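Local coordinates for protein 6-phosphogluconate dehydratase (Shewanella oneidensis, PDB 2GP4) that probably dehydrates 6-phosphogluconate to 2-keto-3-deoxy-6-phosphogluconate in the Entner-Doudoroff pathway, here in a form lacking its iron-sulfur cluster, at residues V158-H162 with N163-G167. Residues are numbered along the deposited sequence; the frame is centred on the assembly and turned at random.
Sequences VGLSH and NMFDG
Phe165 folds back against the last turn of the helix it follows, its ring touching Gly159, Leu160 and His162 along CD2, CE2 and CZ. CB starts toward the helix end, and CG lies beside the backbone N and anti to the carbonyl carbon (chi1 -34°, well short of the staggered -60°), which turns the ring edge toward the end of the helix. Farther out, CD2 lies 4.0 Å from Leu160 CD2, the apolar part of the contact, where the two side chains cross at a slant. CE2 then comes 3.4 Å from Gly159 O, which sits at the ring edge near its plane, and also approaches Leu160 O obliquely. CZ keeps Gly159 O at 3.6 Å and reaches His162 CB at 3.9 Å. The chain reverses through a type I beta turn from Leu160 to Asn163, in which Asn163 N donates to Leu160 O (3.1 Å, 157° at the hydrogen) from above the carbonyl plane. Within the same turn, Ser161 OG donates back to Val158 O, three residues earlier, at 2.8 Å. This surface turn links helix 145-160 to strand 167-171: Leu160 also packs on Phe188, while Asp166 and Gly167 form backbone hydrogen bonds with Val124 of strand 120-124.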
loop_
_atom_site.group_PDB
_atom_site.type_symbol
_atom_site.label_atom_id
_atom_site.label_comp_id
_atom_site.label_asym_id
_atom_site.label_seq_id
_atom_site.Cartn_x
_atom_site.Cartn_y
_atom_site.Cartn_z
ATOM N N VAL A 158 -11.974 13.596 -14.530
ATOM C CA VAL A 158 -12.167 14.752 -15.412
ATOM C C VAL A 158 -11.499 14.537 -16.774
ATOM O O VAL A 158 -12.101 14.826 -17.815
ATOM C CB VAL A 158 -11.642 16.072 -14.786
ATOM C CG1 VAL A 158 -11.902 17.247 -15.721
ATOM C CG2 VAL A 158 -12.278 16.327 -13.436
ATOM N N GLY A 159 -10.265 14.034 -16.760
ATOM C CA GLY A 159 -9.531 13.746 -17.992
ATOM C C GLY A 159 -10.232 12.701 -18.844
ATOM O O GLY A 159 -10.363 12.856 -20.060
ATOM N N LEU A 160 -10.697 11.635 -18.201
ATOM C CA LEU A 160 -11.376 10.553 -18.908
ATOM C C LEU A 160 -12.818 10.873 -19.306
ATOM O O LEU A 160 -13.378 10.200 -20.171
ATOM C CB LEU A 160 -11.318 9.259 -18.092
ATOM C CG LEU A 160 -9.926 8.658 -17.875
ATOM C CD1 LEU A 160 -9.954 7.622 -16.763
ATOM C CD2 LEU A 160 -9.341 8.071 -19.168
ATOM N N SER A 161 -13.411 11.900 -18.696
ATOM C CA SER A 161 -14.819 12.233 -18.945
ATOM C C SER A 161 -15.098 12.843 -20.326
ATOM O O SER A 161 -16.245 13.134 -20.656
ATOM C CB SER A 161 -15.388 13.121 -17.830
ATOM O OG SER A 161 -14.907 14.449 -17.919
ATOM N N HIS A 162 -14.050 13.026 -21.128
ATOM C CA HIS A 162 -14.191 13.470 -22.520
ATOM C C HIS A 162 -14.677 12.327 -23.419
ATOM O O HIS A 162 -15.148 12.558 -24.532
ATOM C CB HIS A 162 -12.880 14.065 -23.033
ATOM C CG HIS A 162 -12.416 15.249 -22.244
ATOM N ND1 HIS A 162 -12.954 16.507 -22.403
ATOM C CD2 HIS A 162 -11.477 15.363 -21.272
ATOM C CE1 HIS A 162 -12.360 17.346 -21.575
ATOM N NE2 HIS A 162 -11.462 16.677 -20.874
ATOM N N ASN A 163 -14.545 11.100 -22.916
ATOM C CA ASN A 163 -15.184 9.908 -23.484
ATOM C C ASN A 163 -14.984 9.694 -24.985
ATOM O O ASN A 163 -15.925 9.370 -25.705
ATOM C CB ASN A 163 -16.679 9.885 -23.132
ATOM C CG ASN A 163 -17.326 8.546 -23.424
ATOM O OD1 ASN A 163 -16.738 7.495 -23.175
ATOM N ND2 ASN A 163 -18.538 8.580 -23.964
HETATM N N MSE A 164 -13.757 9.870 -25.452
HETATM C CA MSE A 164 -13.442 9.602 -26.853
HETATM C C MSE A 164 -12.270 8.636 -26.959
HETATM O O MSE A 164 -11.557 8.589 -27.967
HETATM C CB MSE A 164 -13.172 10.905 -27.598
HETATM C CG MSE A 164 -14.436 11.680 -27.904
HETATM SE SE MSE A 164 -14.067 13.575 -28.004
HETATM C CE MSE A 164 -13.263 13.635 -29.793
ATOM N N PHE A 165 -12.103 7.855 -25.899
ATOM C CA PHE A 165 -10.981 6.950 -25.778
ATOM C C PHE A 165 -11.488 5.525 -25.796
ATOM O O PHE A 165 -12.483 5.202 -25.152
ATOM C CB PHE A 165 -10.201 7.233 -24.490
ATOM C CG PHE A 165 -10.171 8.682 -24.107
ATOM C CD1 PHE A 165 -9.741 9.652 -25.011
ATOM C CD2 PHE A 165 -10.570 9.082 -22.842
ATOM C CE1 PHE A 165 -9.722 11.002 -24.660
ATOM C CE2 PHE A 165 -10.545 10.429 -22.479
ATOM C CZ PHE A 165 -10.121 11.390 -23.390
ATOM N N ASP A 166 -10.804 4.691 -26.567
ATOM C CA ASP A 166 -11.087 3.265 -26.615
ATOM C C ASP A 166 -10.236 2.547 -25.573
ATOM O O ASP A 166 -10.483 1.392 -25.242
ATOM C CB ASP A 166 -10.814 2.734 -28.017
ATOM C CG ASP A 166 -11.770 3.311 -29.043
ATOM O OD1 ASP A 166 -12.855 2.723 -29.241
ATOM O OD2 ASP A 166 -11.438 4.356 -29.647
ATOM N N GLY A 167 -9.244 3.264 -25.058
ATOM C CA GLY A 167 -8.366 2.785 -24.003
ATOM C C GLY A 167 -7.518 3.936 -23.507
ATOM O O GLY A 167 -7.607 5.048 -24.030
#